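Local atomic coordinates of recombination protein RecR (Deinococcus radiodurans, PDB entry 1VDD), a protein that probably takes part with RecF and RecO in RecBC-independent recombinational DNA repair, binding DNA and zinc as a ring-shaped assembly. Residues P18-P22 and K23-R27; P5-V8 and S9-E13; L48-K51 and R52-V56; K125-L128 and P129-Q133. All coordinates share one frame; numbering follows the deposited sequence.

In the fold
Each of the four contacts is local, within one unbroken run of chain, and they follow one another in series without nesting or crossing. Interaction 2 comes first, inside helix 5-15. Interaction 1 follows where the next loop turns into helix 22-32, and the two touch, I11 of the first helix lying against A25 and Q26 of the second. Interaction 3 ends helix 37-53 and leads into strand 55-56 at the zinc finger. Far along the chain, interaction 4 turns the loop between strands 103-106 and 136-139 of the Toprim domain, about 43 Å from interaction 1 between centres. Interactions 1, 2 and 3 also touch the second subunit.

Interaction 1: residues P18-P22 and K23-R27; sequences PGIGP and KSAQR
G21 and A25 begin the backbone bonding of helix 22-32: the carbonyl of G21, the N-cap residue, accepts the amide of A25, with G21 O 2.8 Å from A25 N. One residue on, P22 O takes Q26 N at 3.0 Å in a nearly straight bond of 168°, and A25 N adds a weak second bond to P22 O. Proline suits the first turn because its nitrogen carries no hydrogen and its ring holds phi in the helical range. G21 before it has no CB, which would crowd P22 CD.

The apolar contact is modest. With chi1 at -74°, I20 holds CG2 anti to its backbone N, and this methyl lies 4.4 Å from A25 CB. S24 CB packs over G21 O at 3.2 Å. The short side chain of A25 lets helix 5-15 come close, where I11, L14 and S15 lie against it.

Other chains complete the surroundings: I20 packs on I20 of the second subunit, and Q26 OE1 makes a weak hydrogen bond to R96 of that subunit. A Gly-Ile-Gly turn, its G19 at a positive phi of 69° that most residues avoid, running into a proline-started helix is the hairpin of a helix-hairpin-helix motif, an element that in many proteins contacts the DNA backbone.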
loop_
_atom_site.group_PDB
_atom_site.type_symbol
_atom_site.label_atom_id
_atom_site.label_comp_id
_atom_site.label_asym_id
_atom_site.label_seq_id
_atom_site.Cartn_x
_atom_site.Cartn_y
_atom_site.Cartn_z
ATOM N N PRO A 18 -12.105 12.304 -9.345
ATOM C CA PRO A 18 -11.589 11.721 -8.106
ATOM C C PRO A 18 -10.889 10.387 -8.353
ATOM O O PRO A 18 -11.307 9.604 -9.210
ATOM C CB PRO A 18 -12.845 11.575 -7.247
ATOM C CG PRO A 18 -13.920 11.385 -8.251
ATOM C CD PRO A 18 -13.571 12.416 -9.289
ATOM N N GLY A 19 -9.820 10.143 -7.599
ATOM C CA GLY A 19 -9.062 8.911 -7.740
ATOM C C GLY A 19 -8.296 8.829 -9.051
ATOM O O GLY A 19 -8.059 7.730 -9.558
ATOM N N ILE A 20 -7.902 9.977 -9.604
ATOM C CA ILE A 20 -7.173 10.004 -10.871
ATOM C C ILE A 20 -6.239 11.211 -10.968
ATOM O O ILE A 20 -6.648 12.320 -11.336
ATOM C CB ILE A 20 -8.178 9.966 -12.085
ATOM C CG1 ILE A 20 -8.760 8.551 -12.209
ATOM C CG2 ILE A 20 -7.495 10.376 -13.394
ATOM C CD1 ILE A 20 -9.817 8.378 -13.284
ATOM N N GLY A 21 -4.976 10.980 -10.623
ATOM C CA GLY A 21 -3.985 12.035 -10.665
ATOM C C GLY A 21 -3.340 12.228 -12.028
ATOM O O GLY A 21 -3.465 11.372 -12.909
ATOM N N PRO A 22 -2.643 13.362 -12.225
ATOM C CA PRO A 22 -1.937 13.764 -13.449
ATOM C C PRO A 22 -1.306 12.603 -14.197
ATOM O O PRO A 22 -1.562 12.393 -15.385
ATOM C CB PRO A 22 -0.890 14.734 -12.925
ATOM C CG PRO A 22 -1.664 15.461 -11.861
ATOM C CD PRO A 22 -2.416 14.345 -11.148
ATOM N N LYS A 23 -0.471 11.849 -13.492
ATOM C CA LYS A 23 0.200 10.706 -14.094
ATOM C C LYS A 23 -0.851 9.733 -14.645
ATOM O O LYS A 23 -0.720 9.235 -15.755
ATOM C CB LYS A 23 1.091 10.031 -13.045
ATOM C CG LYS A 23 2.129 9.050 -13.586
ATOM C CD LYS A 23 3.259 8.793 -12.562
ATOM C CE LYS A 23 2.777 8.027 -11.326
ATOM N NZ LYS A 23 2.489 6.587 -11.616
ATOM N N SER A 24 -1.915 9.498 -13.884
ATOM C CA SER A 24 -2.957 8.578 -14.319
ATOM C C SER A 24 -3.856 9.143 -15.418
ATOM O O SER A 24 -4.415 8.396 -16.218
ATOM C CB SER A 24 -3.807 8.149 -13.130
ATOM O OG SER A 24 -4.738 7.159 -13.528
ATOM N N ALA A 25 -3.997 10.463 -15.461
ATOM C CA ALA A 25 -4.818 11.095 -16.480
ATOM C C ALA A 25 -4.135 10.904 -17.837
ATOM O O ALA A 25 -4.771 10.558 -18.848
ATOM C CB ALA A 25 -4.968 12.585 -16.180
ATOM N N GLN A 26 -2.829 11.143 -17.852
ATOM C CA GLN A 26 -2.072 11.004 -19.076
ATOM C C GLN A 26 -2.164 9.545 -19.511
ATOM O O GLN A 26 -2.467 9.239 -20.662
ATOM C CB GLN A 26 -0.623 11.413 -18.835
ATOM C CG GLN A 26 0.218 11.394 -20.087
ATOM C CD GLN A 26 1.684 11.322 -19.776
ATOM O OE1 GLN A 26 2.293 12.307 -19.372
ATOM N NE2 GLN A 26 2.261 10.132 -19.942
ATOM N N ARG A 27 -1.914 8.648 -18.569
ATOM C CA ARG A 27 -1.981 7.226 -18.831
ATOM C C ARG A 27 -3.329 6.974 -19.517
ATOM O O ARG A 27 -3.427 6.188 -20.467
ATOM C CB ARG A 27 -1.910 6.471 -17.497
ATOM C CG ARG A 27 -1.150 5.149 -17.519
ATOM C CD ARG A 27 -1.077 4.525 -16.121
ATOM N NE ARG A 27 -2.356 3.975 -15.661
ATOM C CZ ARG A 27 -2.913 2.857 -16.126
ATOM N NH1 ARG A 27 -2.312 2.154 -17.075
ATOM N NH2 ARG A 27 -4.071 2.431 -15.634
#

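Interaction 2: residues P5-V8 and S9-E13; sequences PSLV and SLIRE
P5 O accepts S9 N at 2.7 Å, S6 O accepts L10 N at 3.0 Å and V8 O accepts R12 N at 3.3 Å, the i to i+4 bonding of an alpha helix, with I11 N bonded to L7 O in the same series although that oxygen is less surely placed.

On the apolar face L7 and I11 cross obliquely, L7 CD1 lying 3.6 Å from I11 CD1. The leucine reaches there with CG anti to its backbone N (chi1 175°), while I11 holds CG1 beside its own N. Replacing I11 by alanine would probably leave L7 CD1 without this partner and open a gap against helix 22-32. On the polar face R12 NE meets E13 OE2 at 2.7 Å in a salt bridge whose hydrogen bond is weak, and S9 CA lies beyond one face of the guanidinium, 4.3 Å above its plane and offset toward the rim. E13 OE2 has a second positive partner in R16.

Leucine and isoleucine suit the flank turned to helix 22-32, where L7 packs on A29 and F30 and I11 on A25 and A29, whereas S9 and L10 rest on A46 and A50 of the second subunit.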
loop_
_atom_site.group_PDB
_atom_site.type_symbol
_atom_site.label_atom_id
_atom_site.label_comp_id
_atom_site.label_asym_id
_atom_site.label_seq_id
_atom_site.Cartn_x
_atom_site.Cartn_y
_atom_site.Cartn_z
ATOM N N PRO A 5 -2.857 21.156 -27.491
ATOM C CA PRO A 5 -3.840 21.607 -26.505
ATOM C C PRO A 5 -4.971 20.620 -26.272
ATOM O O PRO A 5 -5.571 20.603 -25.198
ATOM C CB PRO A 5 -4.327 22.940 -27.079
ATOM C CG PRO A 5 -4.131 22.768 -28.556
ATOM C CD PRO A 5 -2.777 22.103 -28.618
ATOM N N SER A 6 -5.265 19.793 -27.272
ATOM C CA SER A 6 -6.334 18.811 -27.120
ATOM C C SER A 6 -5.916 17.781 -26.071
ATOM O O SER A 6 -6.729 17.347 -25.258
ATOM C CB SER A 6 -6.613 18.111 -28.451
ATOM O OG SER A 6 -5.477 17.393 -28.907
ATOM N N LEU A 7 -4.647 17.393 -26.095
ATOM C CA LEU A 7 -4.129 16.419 -25.129
ATOM C C LEU A 7 -4.005 17.086 -23.757
ATOM O O LEU A 7 -4.361 16.502 -22.737
ATOM C CB LEU A 7 -2.763 15.872 -25.583
ATOM C CG LEU A 7 -2.032 14.928 -24.625
ATOM C CD1 LEU A 7 -2.968 13.844 -24.123
ATOM C CD2 LEU A 7 -0.848 14.304 -25.335
ATOM N N VAL A 8 -3.514 18.319 -23.735
ATOM C CA VAL A 8 -3.386 19.034 -22.483
ATOM C C VAL A 8 -4.779 19.237 -21.899
ATOM O O VAL A 8 -4.963 19.228 -20.684
ATOM C CB VAL A 8 -2.699 20.401 -22.696
ATOM C CG1 VAL A 8 -2.925 21.309 -21.500
ATOM C CG2 VAL A 8 -1.210 20.191 -22.910
ATOM N N SER A 9 -5.763 19.400 -22.773
ATOM C CA SER A 9 -7.128 19.627 -22.335
ATOM C C SER A 9 -7.788 18.381 -21.761
ATOM O O SER A 9 -8.596 18.465 -20.831
ATOM C CB SER A 9 -7.962 20.149 -23.495
ATOM O OG SER A 9 -9.318 20.270 -23.108
ATOM N N LEU A 10 -7.452 17.228 -22.319
ATOM C CA LEU A 10 -8.032 15.981 -21.851
ATOM C C LEU A 10 -7.435 15.611 -20.498
ATOM O O LEU A 10 -8.153 15.200 -19.587
ATOM C CB LEU A 10 -7.757 14.851 -22.846
ATOM C CG LEU A 10 -8.912 13.915 -23.206
ATOM C CD1 LEU A 10 -8.333 12.678 -23.876
ATOM C CD2 LEU A 10 -9.695 13.518 -21.976
ATOM N N ILE A 11 -6.121 15.766 -20.373
ATOM C CA ILE A 11 -5.429 15.426 -19.135
ATOM C C ILE A 11 -6.047 16.193 -17.983
ATOM O O ILE A 11 -6.295 15.647 -16.912
ATOM C CB ILE A 11 -3.925 15.786 -19.193
ATOM C CG1 ILE A 11 -3.287 15.209 -20.455
ATOM C CG2 ILE A 11 -3.211 15.214 -17.980
ATOM C CD1 ILE A 11 -3.411 13.728 -20.576
ATOM N N ARG A 12 -6.289 17.471 -18.225
ATOM C CA ARG A 12 -6.861 18.352 -17.225
ATOM C C ARG A 12 -8.224 17.830 -16.792
ATOM O O ARG A 12 -8.398 17.410 -15.655
ATOM C CB ARG A 12 -6.980 19.749 -17.817
ATOM C CG ARG A 12 -7.299 20.837 -16.838
ATOM C CD ARG A 12 -7.577 22.103 -17.613
ATOM N NE ARG A 12 -8.635 21.896 -18.601
ATOM C CZ ARG A 12 -8.967 22.775 -19.545
ATOM N NH1 ARG A 12 -8.320 23.932 -19.636
ATOM N NH2 ARG A 12 -9.947 22.496 -20.401
ATOM N N GLU A 13 -9.187 17.841 -17.705
ATOM C CA GLU A 13 -10.523 17.363 -17.382
ATOM C C GLU A 13 -10.538 15.967 -16.735
ATOM O O GLU A 13 -11.294 15.742 -15.785
ATOM C CB GLU A 13 -11.409 17.372 -18.637
ATOM C CG GLU A 13 -11.587 18.759 -19.258
ATOM C CD GLU A 13 -11.860 19.826 -18.208
ATOM O OE1 GLU A 13 -12.879 19.708 -17.495
ATOM O OE2 GLU A 13 -11.050 20.773 -18.083
#

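Interaction 3: residues L48-K51 and R52-V56; sequences LEAK and RDLHV
E49 and R52 meet in the last turns of helix 37-53, the final helix of the helix-hairpin-helix region, just before the chain enters strand 55-56 at the zinc finger. The side chain of R52 starts over the backbone, its CB 3.1 Å from E49 O. CG stands anti to the backbone N (chi1 180°) and CD continues the extended run, until a bend at chi3 turns the guanidinium back toward D53. There NE bonds to D53 OD1 at 2.9 Å, on the syn side of the carboxylate though 28° out of its plane, in a salt bridge. At the tip, NH2 adds a weak bond to the same oxygen, and D53 OD2 lies at the guanidinium edge, in its plane.

Aspartate suits this place because its two oxygens can serve two partners: besides R52, OD2 is hydrogen-bonded to S6 OG of the second subunit. With an alanine at D53 the arginine head would probably be free to turn, and that serine hydroxyl would be left without its mate. K51 also looks across the interface, NZ being hydrogen-bonded to Q35 O of the second subunit.

L54 is where the chain leaves helical geometry, its psi swinging to 124°, and its CD2 stays 4.2 Å from A50 CB. A50 is small enough for S6 of the second subunit to pack against it as well. E49 O accepts two amides from opposite faces of its plane, R52 N on one and D53 N, at 2.9 Å, on the other.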
loop_
_atom_site.group_PDB
_atom_site.type_symbol
_atom_site.label_atom_id
_atom_site.label_comp_id
_atom_site.label_asym_id
_atom_site.label_seq_id
_atom_site.Cartn_x
_atom_site.Cartn_y
_atom_site.Cartn_z
ATOM N N LEU A 48 -22.949 12.746 -21.356
ATOM C CA LEU A 48 -23.992 13.734 -21.616
ATOM C C LEU A 48 -25.399 13.199 -21.356
ATOM O O LEU A 48 -26.171 13.830 -20.650
ATOM C CB LEU A 48 -23.872 14.253 -23.049
ATOM C CG LEU A 48 -22.537 14.944 -23.381
ATOM C CD1 LEU A 48 -22.483 15.255 -24.869
ATOM C CD2 LEU A 48 -22.375 16.226 -22.563
ATOM N N GLU A 49 -25.737 12.042 -21.920
ATOM C CA GLU A 49 -27.058 11.464 -21.690
ATOM C C GLU A 49 -27.347 11.595 -20.195
ATOM O O GLU A 49 -28.148 12.428 -19.772
ATOM C CB GLU A 49 -27.095 9.970 -22.043
ATOM C CG GLU A 49 -26.808 9.585 -23.491
ATOM C CD GLU A 49 -26.816 8.061 -23.704
ATOM O OE1 GLU A 49 -26.578 7.613 -24.848
ATOM O OE2 GLU A 49 -27.061 7.311 -22.731
ATOM N N ALA A 50 -26.660 10.774 -19.402
ATOM C CA ALA A 50 -26.835 10.747 -17.958
ATOM C C ALA A 50 -26.987 12.118 -17.312
ATOM O O ALA A 50 -27.884 12.325 -16.500
ATOM C CB ALA A 50 -25.686 9.999 -17.319
ATOM N N LYS A 51 -26.121 13.059 -17.662
ATOM C CA LYS A 51 -26.204 14.390 -17.067
ATOM C C LYS A 51 -27.571 14.995 -17.336
ATOM O O LYS A 51 -28.076 15.789 -16.549
ATOM C CB LYS A 51 -25.111 15.299 -17.627
ATOM C CG LYS A 51 -24.686 16.419 -16.684
ATOM C CD LYS A 51 -25.776 17.431 -16.468
ATOM C CE LYS A 51 -25.387 18.411 -15.385
ATOM N NZ LYS A 51 -25.191 17.721 -14.084
ATOM N N ARG A 52 -28.183 14.603 -18.442
ATOM C CA ARG A 52 -29.499 15.120 -18.787
ATOM C C ARG A 52 -30.618 14.306 -18.124
ATOM O O ARG A 52 -31.448 14.851 -17.401
ATOM C CB ARG A 52 -29.678 15.116 -20.310
ATOM C CG ARG A 52 -31.024 15.636 -20.768
ATOM C CD ARG A 52 -31.270 15.315 -22.230
ATOM N NE ARG A 52 -31.223 13.878 -22.481
ATOM C CZ ARG A 52 -31.306 13.328 -23.689
ATOM N NH1 ARG A 52 -31.438 14.098 -24.762
ATOM N NH2 ARG A 52 -31.252 12.007 -23.825
ATOM N N ASP A 53 -30.623 12.998 -18.371
ATOM C CA ASP A 53 -31.638 12.098 -17.832
ATOM C C ASP A 53 -31.607 11.918 -16.318
ATOM O O ASP A 53 -32.637 11.637 -15.701
ATOM C CB ASP A 53 -31.517 10.717 -18.479
ATOM C CG ASP A 53 -31.663 10.760 -19.988
ATOM O OD1 ASP A 53 -31.966 11.855 -20.526
ATOM O OD2 ASP A 53 -31.479 9.691 -20.630
ATOM N N LEU A 54 -30.434 12.074 -15.718
ATOM C CA LEU A 54 -30.303 11.885 -14.282
ATOM C C LEU A 54 -30.692 13.052 -13.405
ATOM O O LEU A 54 -30.154 14.154 -13.522
ATOM C CB LEU A 54 -28.874 11.467 -13.925
ATOM C CG LEU A 54 -28.679 9.985 -13.630
ATOM C CD1 LEU A 54 -29.196 9.166 -14.773
ATOM C CD2 LEU A 54 -27.216 9.713 -13.393
ATOM N N HIS A 55 -31.618 12.776 -12.496
ATOM C CA HIS A 55 -32.091 13.758 -11.546
ATOM C C HIS A 55 -32.419 13.058 -10.241
ATOM O O HIS A 55 -32.487 11.829 -10.168
ATOM C CB HIS A 55 -33.331 14.479 -12.093
ATOM C CG HIS A 55 -34.463 13.565 -12.429
ATOM N ND1 HIS A 55 -35.215 12.929 -11.467
ATOM C CD2 HIS A 55 -34.963 13.165 -13.622
ATOM C CE1 HIS A 55 -36.129 12.178 -12.051
ATOM N NE2 HIS A 55 -35.998 12.303 -13.359
ATOM N N VAL A 56 -32.620 13.856 -9.207
ATOM C CA VAL A 56 -32.937 13.328 -7.896
ATOM C C VAL A 56 -34.432 13.048 -7.776
ATOM O O VAL A 56 -35.243 13.801 -8.295
ATOM C CB VAL A 56 -32.478 14.332 -6.802
ATOM C CG1 VAL A 56 -33.405 15.523 -6.746
ATOM C CG2 VAL A 56 -32.393 13.643 -5.484
#

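Interaction 4: residues K125-L128 and P129-Q133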
loop_
_atom_site.group_PDB
_atom_site.type_symbol
_atom_site.label_atom_id
_atom_site.label_comp_id
_atom_site.label_asym_id
_atom_site.label_seq_id
_atom_site.Cartn_x
_atom_site.Cartn_y
_atom_site.Cartn_z
ATOM N N LYS A 125 -35.789 17.798 5.376
ATOM C CA LYS A 125 -37.189 18.215 5.394
ATOM C C LYS A 125 -38.130 17.214 4.707
ATOM O O LYS A 125 -39.036 16.684 5.337
ATOM C CB LYS A 125 -37.361 19.588 4.734
ATOM C CG LYS A 125 -38.792 20.135 4.829
ATOM C CD LYS A 125 -39.204 20.977 3.612
ATOM C CE LYS A 125 -39.460 20.123 2.356
ATOM N NZ LYS A 125 -40.608 19.161 2.473
ATOM N N PRO A 126 -37.925 16.940 3.408
ATOM C CA PRO A 126 -38.794 16.000 2.691
ATOM C C PRO A 126 -38.941 14.607 3.296
ATOM O O PRO A 126 -39.682 13.778 2.766
ATOM C CB PRO A 126 -38.185 15.967 1.291
ATOM C CG PRO A 126 -36.745 16.272 1.535
ATOM C CD PRO A 126 -36.818 17.380 2.543
ATOM N N LEU A 127 -38.242 14.354 4.399
ATOM C CA LEU A 127 -38.319 13.061 5.062
ATOM C C LEU A 127 -39.466 13.050 6.070
ATOM O O LEU A 127 -40.268 12.108 6.103
ATOM C CB LEU A 127 -36.998 12.748 5.772
ATOM C CG LEU A 127 -36.790 11.338 6.358
ATOM C CD1 LEU A 127 -37.521 11.190 7.663
ATOM C CD2 LEU A 127 -37.274 10.292 5.369
ATOM N N LEU A 128 -39.531 14.098 6.890
ATOM C CA LEU A 128 -40.566 14.233 7.916
ATOM C C LEU A 128 -41.952 13.800 7.436
ATOM O O LEU A 128 -42.547 12.877 7.989
ATOM C CB LEU A 128 -40.640 15.679 8.420
ATOM C CG LEU A 128 -39.379 16.297 9.017
ATOM C CD1 LEU A 128 -39.760 17.618 9.638
ATOM C CD2 LEU A 128 -38.762 15.381 10.078
ATOM N N PRO A 129 -42.482 14.455 6.389
ATOM C CA PRO A 129 -43.807 14.066 5.911
ATOM C C PRO A 129 -43.930 12.595 5.520
ATOM O O PRO A 129 -45.022 12.038 5.551
ATOM C CB PRO A 129 -44.043 15.019 4.741
ATOM C CG PRO A 129 -42.666 15.268 4.229
ATOM C CD PRO A 129 -41.880 15.461 5.497
ATOM N N ARG A 130 -42.825 11.958 5.158
ATOM C CA ARG A 130 -42.878 10.542 4.777
ATOM C C ARG A 130 -42.991 9.621 5.982
ATOM O O ARG A 130 -43.401 8.469 5.850
ATOM C CB ARG A 130 -41.630 10.138 3.987
ATOM C CG ARG A 130 -41.539 10.734 2.602
ATOM C CD ARG A 130 -40.301 10.239 1.916
ATOM N NE ARG A 130 -40.335 8.797 1.688
ATOM C CZ ARG A 130 -39.260 8.082 1.373
ATOM N NH1 ARG A 130 -38.081 8.686 1.258
ATOM N NH2 ARG A 130 -39.356 6.773 1.164
ATOM N N VAL A 131 -42.625 10.131 7.154
ATOM C CA VAL A 131 -42.660 9.330 8.367
ATOM C C VAL A 131 -43.981 9.396 9.122
ATOM O O VAL A 131 -44.456 10.471 9.491
ATOM C CB VAL A 131 -41.513 9.732 9.331
ATOM C CG1 VAL A 131 -41.556 8.863 10.592
ATOM C CG2 VAL A 131 -40.167 9.584 8.630
ATOM N N GLY A 132 -44.560 8.223 9.352
ATOM C CA GLY A 132 -45.812 8.130 10.078
ATOM C C GLY A 132 -45.711 7.037 11.123
ATOM O O GLY A 132 -44.620 6.524 11.393
ATOM N N GLN A 133 -46.841 6.666 11.714
ATOM C CA GLN A 133 -46.837 5.623 12.728
ATOM C C GLN A 133 -46.981 4.235 12.113
ATOM O O GLN A 133 -47.500 4.076 11.001
ATOM C CB GLN A 133 -47.953 5.882 13.741
ATOM C CG GLN A 133 -47.780 7.198 14.488
ATOM C CD GLN A 133 -48.965 7.547 15.369
ATOM O OE1 GLN A 133 -48.982 8.599 16.016
ATOM N NE2 GLN A 133 -49.965 6.668 15.397
#
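L127 O and L128 O are both approached from well above their carbonyl planes, away from the lone pairs. R130 N comes to L127 O at 2.7 Å, 48° out of plane, and V131 N comes to L128 O at 2.9 Å, 53° out of plane. Such i to i+3 bonds belong to a 3-10 turn. V131 N also makes a weak bond to L127 O, an i to i+4 step. Proline is tolerated within the turn because its nitrogen, which has no hydrogen, is not called on as a donor there; P129 CD lies 3.1 Å from K125 O.

L127 and V131 bring their methyls together on the buried flank, the two side chains meeting at a slant. V131 has CG1 anti to its backbone N (chi1 -179°), which leaves CG2 to face L127 CD1; their modelled separation is too tight for its exact value to be trusted. This turn belongs to the loop that connects strand 103-106 to strand 136-139 in the chain, both in the parallel sheet of the Toprim domain, and L158 of helix 145-158 covers L127, L128 and V131. Apolar residues therefore suit this flank, while P129 occupies an exposed place.

R130 leaves on a different course. Its CB passes 3.2 Å from L127 O and its CG 3.6 Å from P126 O, and a bend at chi3 then turns the guanidinium, met obliquely by L127 CD2. NH1 is hydrogen-bonded to Y104 O of strand 103-106, with a weaker bond to H105 ND1. The arginine side chain also touches C60, one of the four cysteines binding the zinc ion, and lies about 6 Å from the metal.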